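Long-range contacts in Pli0006 protein (PDB 3OP9), which probably binds DNA through a helix-turn-helix domain of the XRE (Cro/C1) type and so acts as a plasmid-encoded transcriptional regulator: residues H8-N13 / E67-Y71; L17-L23 / Y60-S64. All coordinates share one frame; numbering follows the deposited sequence. Where two conformers were deposited one is given.

Contact 1 of 2, residues H8-N13 / E67-Y71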
ATOM      1  N   HIS A   8     -18.663  -5.750   3.559  1.00 33.01           N
ATOM      2  CA  HIS A   8     -17.680  -5.307   4.558  1.00 32.61           C
ATOM      3  C   HIS A   8     -17.879  -6.069   5.860  1.00 28.90           C
ATOM      4  O   HIS A   8     -18.909  -6.724   6.046  1.00 28.99           O
ATOM      5  CB  HIS A   8     -17.795  -3.807   4.823  1.00 31.49           C
ATOM      6  CG  HIS A   8     -19.078  -3.396   5.477  1.00 28.82           C
ATOM      7  ND1 HIS A   8     -19.254  -3.421   6.843  1.00 30.15           N
ATOM      8  CD2 HIS A   8     -20.238  -2.918   4.959  1.00 31.84           C
ATOM      9  CE1 HIS A   8     -20.467  -2.987   7.140  1.00 38.37           C
ATOM     10  NE2 HIS A   8     -21.081  -2.666   6.015  1.00 32.49           N
ATOM     11  N   GLN A   9     -16.917  -5.975   6.772  0.64 22.15           N
ATOM     12  CA  GLN A   9     -17.018  -6.695   8.039  0.64 24.30           C
ATOM     13  C   GLN A   9     -16.662  -5.764   9.195  0.64 22.57           C
ATOM     14  O   GLN A   9     -15.899  -6.097  10.088  0.64 20.51           O
ATOM     15  CB  GLN A   9     -16.135  -7.936   7.999  0.64 28.59           C
ATOM     16  CG  GLN A   9     -14.675  -7.678   7.869  0.64 29.85           C
ATOM     17  CD  GLN A   9     -13.889  -8.980   7.783  0.64 41.95           C
ATOM     18  OE1 GLN A   9     -14.163  -9.819   6.921  0.64 41.48           O
ATOM     19  NE2 GLN A   9     -12.934  -9.168   8.700  0.64 37.29           N
ATOM     20  N   PHE A  10     -17.219  -4.561   9.159  1.00 23.00           N
ATOM     21  CA  PHE A  10     -16.946  -3.592  10.217  1.00 22.38           C
ATOM     22  C   PHE A  10     -17.374  -4.158  11.583  1.00 23.65           C
ATOM     23  O   PHE A  10     -16.645  -4.058  12.561  1.00 23.76           O
ATOM     24  CB  PHE A  10     -17.678  -2.277   9.957  1.00 21.43           C
ATOM     25  CG  PHE A  10     -17.602  -1.317  11.121  1.00 22.38           C
ATOM     26  CD1 PHE A  10     -16.372  -0.760  11.504  1.00 23.10           C
ATOM     27  CD2 PHE A  10     -18.739  -1.012  11.857  1.00 22.51           C
ATOM     28  CE1 PHE A  10     -16.288   0.122  12.587  1.00 22.52           C
ATOM     29  CE2 PHE A  10     -18.669  -0.136  12.935  1.00 25.92           C
ATOM     30  CZ  PHE A  10     -17.445   0.436  13.299  1.00 27.00           C
ATOM     31  N   ALA A  11     -18.541  -4.779  11.668  1.00 20.42           N
ATOM     32  CA  ALA A  11     -19.022  -5.148  12.995  1.00 24.37           C
ATOM     33  C   ALA A  11     -18.098  -6.225  13.588  1.00 26.18           C
ATOM     34  O   ALA A  11     -17.768  -6.196  14.784  1.00 24.97           O
ATOM     35  CB  ALA A  11     -20.456  -5.636  12.940  1.00 34.07           C
ATOM     36  N   GLU A  12     -17.703  -7.187  12.743  1.00 20.97           N
ATOM     37  CA  GLU A  12     -16.805  -8.288  13.154  1.00 23.07           C
ATOM     38  C   GLU A  12     -15.440  -7.719  13.573  1.00 24.11           C
ATOM     39  O   GLU A  12     -14.860  -8.132  14.581  1.00 22.61           O
ATOM     40  CB  GLU A  12     -16.666  -9.301  11.996  1.00 28.64           C
ATOM     41  CG  GLU A  12     -15.695 -10.443  12.285  1.00 54.85           C
ATOM     42  CD  GLU A  12     -15.598 -11.468  11.139  1.00 69.49           C
ATOM     43  OE1 GLU A  12     -16.533 -11.548  10.307  1.00 66.62           O
ATOM     44  OE2 GLU A  12     -14.581 -12.194  11.074  1.00 74.69           O
ATOM     45  N   ASN A  13     -14.939  -6.761  12.797  1.00 24.25           N
ATOM     46  CA  ASN A  13     -13.643  -6.131  13.077  1.00 25.19           C
ATOM     47  C   ASN A  13     -13.671  -5.313  14.347  1.00 22.36           C
ATOM     48  O   ASN A  13     -12.748  -5.379  15.162  1.00 25.30           O
ATOM     49  CB  ASN A  13     -13.198  -5.236  11.912  1.00 18.67           C
ATOM     50  CG  ASN A  13     -12.817  -6.030  10.700  1.00 26.74           C
ATOM     51  OD1 ASN A  13     -12.672  -7.247  10.777  1.00 23.87           O
ATOM     52  ND2 ASN A  13     -12.601  -5.352   9.587  1.00 25.29           N
ATOM     53  N   GLU A  67      -8.922  -1.136   6.174  1.00 21.53           N
ATOM     54  CA  GLU A  67      -8.678  -2.225   7.121  1.00 21.45           C
ATOM     55  C   GLU A  67      -9.804  -2.270   8.168  1.00 21.44           C
ATOM     56  O   GLU A  67     -10.315  -3.343   8.507  1.00 20.94           O
ATOM     57  CB  GLU A  67      -7.328  -2.008   7.848  1.00 29.91           C
ATOM     58  CG  GLU A  67      -6.099  -2.272   6.980  1.00 42.51           C
ATOM     59  CD  GLU A  67      -4.774  -1.823   7.625  1.00 47.19           C
ATOM     60  OE1 GLU A  67      -4.789  -0.937   8.524  1.00 34.02           O
ATOM     61  OE2 GLU A  67      -3.717  -2.346   7.201  1.00 41.76           O
ATOM     62  N   LEU A  68     -10.118  -1.125   8.756  1.00 20.67           N
ATOM     63  CA  LEU A  68     -11.174  -1.072   9.790  1.00 22.10           C
ATOM     64  C   LEU A  68     -12.520  -1.642   9.334  1.00 24.26           C
ATOM     65  O   LEU A  68     -13.175  -2.395  10.070  1.00 24.93           O
ATOM     66  CB  LEU A  68     -11.373   0.379  10.242  1.00 24.78           C
ATOM     67  CG  LEU A  68     -12.454   0.638  11.285  1.00 25.05           C
ATOM     68  CD1 LEU A  68     -12.180  -0.177  12.580  1.00 27.91           C
ATOM     69  CD2 LEU A  68     -12.551   2.153  11.575  1.00 24.80           C
ATOM     70  N   VAL A  69     -12.953  -1.297   8.124  1.00 22.76           N
ATOM     71  CA  VAL A  69     -14.204  -1.851   7.651  1.00 22.09           C
ATOM     72  C   VAL A  69     -14.096  -3.139   6.849  1.00 26.18           C
ATOM     73  O   VAL A  69     -15.126  -3.704   6.540  1.00 25.34           O
ATOM     74  CB  VAL A  69     -15.036  -0.835   6.850  1.00 26.01           C
ATOM     75  CG1 VAL A  69     -15.154   0.450   7.614  1.00 26.66           C
ATOM     76  CG2 VAL A  69     -14.444  -0.623   5.445  1.00 21.99           C
ATOM     77  N   GLY A  70     -12.888  -3.617   6.510  1.00 22.89           N
ATOM     78  CA  GLY A  70     -12.756  -4.842   5.717  1.00 22.02           C
ATOM     79  C   GLY A  70     -13.154  -4.659   4.251  1.00 28.42           C
ATOM     80  O   GLY A  70     -13.716  -5.552   3.593  1.00 25.99           O
ATOM     81  N   TYR A  71     -12.836  -3.494   3.718  1.00 24.06           N
ATOM     82  CA  TYR A  71     -13.112  -3.196   2.298  1.00 22.13           C
ATOM     83  C   TYR A  71     -11.933  -3.617   1.433  1.00 24.42           C
ATOM     84  O   TYR A  71     -10.803  -3.230   1.719  1.00 27.82           O
ATOM     85  CB  TYR A  71     -13.387  -1.694   2.126  1.00 25.97           C
ATOM     86  CG  TYR A  71     -13.574  -1.305   0.649  1.00 30.24           C
ATOM     87  CD1 TYR A  71     -14.724  -1.675  -0.039  1.00 31.28           C
ATOM     88  CD2 TYR A  71     -12.575  -0.629  -0.052  1.00 39.28           C
ATOM     89  CE1 TYR A  71     -14.888  -1.354  -1.392  1.00 34.77           C
ATOM     90  CE2 TYR A  71     -12.737  -0.296  -1.400  1.00 38.68           C
ATOM     91  CZ  TYR A  71     -13.895  -0.656  -2.054  1.00 39.71           C
ATOM     92  OH  TYR A  71     -14.050  -0.342  -3.387  1.00 46.85           O
TER

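Contact 2 of 2, residues L17-L23 / Y60-S64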
ATOM      1  N   LEU A  17     -11.390  -5.977  17.672  1.00 27.21           N
ATOM      2  CA  LEU A  17     -10.567  -4.906  18.233  1.00 25.49           C
ATOM      3  C   LEU A  17     -10.907  -4.725  19.704  1.00 29.47           C
ATOM      4  O   LEU A  17     -10.022  -4.625  20.550  1.00 31.14           O
ATOM      5  CB  LEU A  17     -10.805  -3.588  17.460  1.00 20.99           C
ATOM      6  CG  LEU A  17     -10.110  -3.526  16.104  1.00 25.61           C
ATOM      7  CD1 LEU A  17     -10.640  -2.351  15.287  1.00 25.29           C
ATOM      8  CD2 LEU A  17      -8.575  -3.444  16.271  1.00 28.83           C
ATOM      9  N   LYS A  18     -12.198  -4.708  20.009  1.00 28.34           N
ATOM     10  CA  LYS A  18     -12.662  -4.570  21.378  1.00 31.78           C
ATOM     11  C   LYS A  18     -12.103  -5.688  22.247  1.00 36.89           C
ATOM     12  O   LYS A  18     -11.634  -5.458  23.378  1.00 35.95           O
ATOM     13  CB  LYS A  18     -14.189  -4.598  21.407  1.00 32.59           C
ATOM     14  CG  LYS A  18     -14.799  -4.457  22.793  1.00 37.05           C
ATOM     15  CD  LYS A  18     -16.101  -5.227  22.898  1.00 40.86           C
ATOM     16  CE  LYS A  18     -16.731  -5.091  24.282  1.00 54.74           C
ATOM     17  NZ  LYS A  18     -18.144  -5.575  24.306  1.00 61.32           N
ATOM     18  N   LYS A  19     -12.133  -6.900  21.708  1.00 28.49           N
ATOM     19  CA  LYS A  19     -11.672  -8.074  22.442  1.00 35.29           C
ATOM     20  C   LYS A  19     -10.167  -8.005  22.646  1.00 35.16           C
ATOM     21  O   LYS A  19      -9.675  -8.145  23.753  1.00 39.47           O
ATOM     22  CB  LYS A  19     -12.021  -9.362  21.679  1.00 37.44           C
ATOM     23  CG  LYS A  19     -11.357 -10.626  22.277  1.00 51.08           C
ATOM     24  CD  LYS A  19     -11.717 -11.908  21.521  1.00 64.28           C
ATOM     25  CE  LYS A  19     -10.971 -12.042  20.187  1.00 70.30           C
ATOM     26  NZ  LYS A  19      -9.502 -12.292  20.343  1.00 74.58           N
ATOM     27  N   GLU A  20      -9.430  -7.781  21.567  1.00 30.91           N
ATOM     28  CA  GLU A  20      -7.979  -7.822  21.626  1.00 38.15           C
ATOM     29  C   GLU A  20      -7.400  -6.674  22.427  1.00 39.86           C
ATOM     30  O   GLU A  20      -6.288  -6.778  22.923  1.00 34.66           O
ATOM     31  CB  GLU A  20      -7.392  -7.821  20.227  1.00 37.64           C
ATOM     32  CG  GLU A  20      -7.688  -9.107  19.492  1.00 46.75           C
ATOM     33  CD  GLU A  20      -6.652  -9.439  18.442  1.00 58.69           C
ATOM     34  OE1 GLU A  20      -5.722  -8.623  18.243  1.00 50.63           O
ATOM     35  OE2 GLU A  20      -6.763 -10.526  17.829  1.00 65.88           O
ATOM     36  N   HIS A  21      -8.148  -5.582  22.556  1.00 37.60           N
ATOM     37  CA  HIS A  21      -7.656  -4.429  23.302  1.00 41.75           C
ATOM     38  C   HIS A  21      -8.174  -4.391  24.729  1.00 43.37           C
ATOM     39  O   HIS A  21      -7.791  -3.517  25.491  1.00 44.54           O
ATOM     40  CB  HIS A  21      -8.017  -3.130  22.581  1.00 34.42           C
ATOM     41  CG  HIS A  21      -7.160  -2.855  21.387  1.00 29.97           C
ATOM     42  ND1 HIS A  21      -6.078  -2.005  21.425  1.00 28.77           N
ATOM     43  CD2 HIS A  21      -7.224  -3.326  20.114  1.00 28.19           C
ATOM     44  CE1 HIS A  21      -5.510  -1.961  20.233  1.00 29.78           C
ATOM     45  NE2 HIS A  21      -6.201  -2.735  19.415  1.00 31.25           N
ATOM     46  N   GLY A  22      -9.045  -5.330  25.073  1.00 37.34           N
ATOM     47  CA  GLY A  22      -9.642  -5.395  26.390  1.00 46.91           C
ATOM     48  C   GLY A  22     -10.520  -4.205  26.698  1.00 46.75           C
ATOM     49  O   GLY A  22     -10.633  -3.804  27.856  1.00 41.85           O
ATOM     50  N   LEU A  23     -11.144  -3.635  25.669  1.00 40.07           N
ATOM     51  CA  LEU A  23     -12.022  -2.490  25.847  1.00 37.07           C
ATOM     52  C   LEU A  23     -13.441  -2.882  26.237  1.00 40.10           C
ATOM     53  O   LEU A  23     -13.925  -3.986  25.937  1.00 41.46           O
ATOM     54  CB  LEU A  23     -12.074  -1.667  24.565  1.00 35.13           C
ATOM     55  CG  LEU A  23     -10.737  -1.038  24.186  1.00 33.14           C
ATOM     56  CD1 LEU A  23     -10.757  -0.576  22.719  1.00 29.06           C
ATOM     57  CD2 LEU A  23     -10.419   0.129  25.155  1.00 35.65           C
ATOM     58  N   TYR A  60      -7.638   6.084  16.225  1.00 25.96           N
ATOM     59  CA  TYR A  60      -7.353   5.538  17.560  1.00 26.53           C
ATOM     60  C   TYR A  60      -6.548   4.226  17.462  1.00 26.58           C
ATOM     61  O   TYR A  60      -5.567   4.042  18.167  1.00 27.95           O
ATOM     62  CB  TYR A  60      -8.647   5.305  18.329  1.00 27.38           C
ATOM     63  CG  TYR A  60      -8.365   4.766  19.698  1.00 29.69           C
ATOM     64  CD1 TYR A  60      -7.988   5.622  20.728  1.00 32.85           C
ATOM     65  CD2 TYR A  60      -8.410   3.405  19.956  1.00 32.10           C
ATOM     66  CE1 TYR A  60      -7.693   5.136  21.992  1.00 35.57           C
ATOM     67  CE2 TYR A  60      -8.118   2.918  21.231  1.00 34.80           C
ATOM     68  CZ  TYR A  60      -7.764   3.800  22.232  1.00 31.54           C
ATOM     69  OH  TYR A  60      -7.475   3.336  23.498  1.00 35.40           O
ATOM     70  N   PHE A  61      -6.959   3.347  16.553  1.00 27.48           N
ATOM     71  CA  PHE A  61      -6.389   2.013  16.404  1.00 24.95           C
ATOM     72  C   PHE A  61      -5.260   1.986  15.388  1.00 26.80           C
ATOM     73  O   PHE A  61      -4.683   0.935  15.140  1.00 28.82           O
ATOM     74  CB  PHE A  61      -7.486   1.025  15.974  1.00 23.13           C
ATOM     75  CG  PHE A  61      -8.470   0.736  17.056  1.00 24.18           C
ATOM     76  CD1 PHE A  61      -8.061   0.050  18.201  1.00 26.23           C
ATOM     77  CD2 PHE A  61      -9.784   1.124  16.953  1.00 22.98           C
ATOM     78  CE1 PHE A  61      -8.956  -0.237  19.208  1.00 25.79           C
ATOM     79  CE2 PHE A  61     -10.685   0.839  17.969  1.00 32.29           C
ATOM     80  CZ  PHE A  61     -10.264   0.156  19.103  1.00 28.05           C
ATOM     81  N   HIS A  62      -4.935   3.142  14.810  1.00 21.67           N
ATOM     82  CA  HIS A  62      -3.848   3.241  13.818  1.00 26.30           C
ATOM     83  C   HIS A  62      -4.070   2.328  12.610  1.00 30.30           C
ATOM     84  O   HIS A  62      -3.170   1.581  12.225  1.00 28.06           O
ATOM     85  CB  HIS A  62      -2.497   2.876  14.437  1.00 33.58           C
ATOM     86  CG  HIS A  62      -2.144   3.698  15.632  1.00 40.16           C
ATOM     87  ND1 HIS A  62      -2.174   5.074  15.621  1.00 48.54           N
ATOM     88  CD2 HIS A  62      -1.752   3.338  16.877  1.00 51.38           C
ATOM     89  CE1 HIS A  62      -1.816   5.532  16.809  1.00 54.87           C
ATOM     90  NE2 HIS A  62      -1.560   4.498  17.590  1.00 57.09           N
ATOM     91  N   LEU A  63      -5.251   2.413  12.010  1.00 29.70           N
ATOM     92  CA  LEU A  63      -5.656   1.521  10.923  1.00 28.49           C
ATOM     93  C   LEU A  63      -6.040   2.373   9.728  1.00 24.91           C
ATOM     94  O   LEU A  63      -6.432   3.523   9.903  1.00 25.15           O
ATOM     95  CB  LEU A  63      -6.899   0.745  11.354  1.00 27.00           C
ATOM     96  CG  LEU A  63      -6.715  -0.174  12.572  1.00 28.02           C
ATOM     97  CD1 LEU A  63      -8.060  -0.761  12.963  1.00 30.35           C
ATOM     98  CD2 LEU A  63      -5.736  -1.252  12.221  1.00 31.48           C
ATOM     99  N   SER A  64      -5.968   1.814   8.525  1.00 26.60           N
ATOM    100  CA  SER A  64      -6.609   2.484   7.394  1.00 28.65           C
ATOM    101  C   SER A  64      -8.109   2.314   7.590  1.00 22.75           C
ATOM    102  O   SER A  64      -8.555   1.398   8.287  1.00 24.82           O
ATOM    103  CB  SER A  64      -6.173   1.859   6.069  1.00 35.34           C
ATOM    104  OG  SER A  64      -6.632   0.519   6.023  1.00 28.92           O
TER

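Contact 1 of 2, residues H8-N13 / E67-Y71
Asn13 reaches from the first turn of helix 10-21 onto the closing turn of helix 65-69. Its CB sits 3.4 Å from Leu68 O. With CG anti to the carbonyl carbon (chi1 -70°), the amide lies along the other helix end: ND2 donates to Leu68 O over 3.1 Å in a nearly straight bond, the acceptor lying in the amide plane of Asn13. Seen from the carbonyl the approach is less regular, since ND2 stands well above the carbonyl plane and not on a lone pair. OD1, at the other corner, accepts a 2.8 Å bond from Gln9 NE2 in the Gln9 conformer given here, one of two; in it both polar atoms of this buried amide are engaged. The second link is backbone to backbone, Gln9 N to Val69 O at 2.9 Å. It ties the N-cap residue of one helix to the last turn of the other, which ends in a Schellman motif with Gly70, at positive phi, as its C-prime residue. In this all-helical domain, whose sequence belongs to the XRE helix-turn-helix family, the start of helix 10-21 is thus fastened to the end of helix 65-69. His8 CB lies 3.2 Å from Val69 O, while the imidazole turns back along its own segment and takes Phe10 N on ND1, in the ring plane; NE2 bonds Glu52 of the third subunit. Phe10 and Leu68 run side by side in the same direction, Phe10 CE1 4.1 Å from Leu68 CG, with Leu68 O near the plane at the ring edge. Leu54 and Leu57 of helix 51-61 also touch the Phe10 side chain, and Gly70 O receives Gln85 NE2 of the second subunit.

Contact 2 of 2, residues L17-L23 / Y60-S64
Phe61, at the end of helix 51-61, pushes its ring among three side chains from the last turns of helix 10-21 and the residues just after it. The dense part centres on the buried side chains of Leu17, Phe61 and Leu63. Leu17 CD1 stands over one face of the phenyl ring in a CH-pi contact, 4.2 Å from the centroid and 18° off the ring normal, while Tyr60 CD2 lies over the opposite face. The same Leu17 methyl meets Leu63 CD1 tip to tip at 3.8 Å, so CD1 packs against both residues, while CD2 and CB of Leu17 also approach the ring. Leu23 flanks this group, coming from the opposite direction to Phe61, and its CD1 rests against CZ of Phe61 at the ring edge, 3.7 Å away. Phe61 CG is anti to the carbonyl carbon (chi1 -71°), a setting that carries the ring toward helix 10-21. This packing joins the C-terminal ends of helix 10-21 and helix 51-61 within the helix-turn-helix domain. Both helices end in Schellman motifs, with Gly22 and His62 at positive phi. Toward solvent the contact thins to one aromatic pair: exposed His21 turns one face to the edge of Phe61, T-shaped, with planes at 65° and centroids 4.9 Å apart. Phe61 CE1 stands over the centre of the imidazole, and His21 NE2 comes within 3.6 Å of Phe61 CD1. Next to His21 in the chain, Glu20 accepts on OE1 a bond from Ser94 N of the second subunit. No hydrogen bond or salt bridge joins the two segments, so cohesion rests on methyl and ring packing, with the polarised C-H edge of Phe61 probably adding a modest electrostatic attraction to the imidazole face.

In the fold
From the N terminus the chain enters contact 1 at residues 8-13, then runs up helix 10-21 to the first segment of contact 2. Helices 25-32 and 36-44 and most of helix 51-61 follow before residues 60-64 close the inner loop; a few residues later, helix 65-69 brings 67-71 back to the start and closes the outer one. The two closures are therefore nested, not crossed. Helix 10-21 serves both, its beginning held to helix 65-69 and its end to helix 51-61. The contacts, centred 12 Å apart, meet where Leu68 CD1 packs on Leu17 CD1 at 3.8 Å, and both border the second subunit.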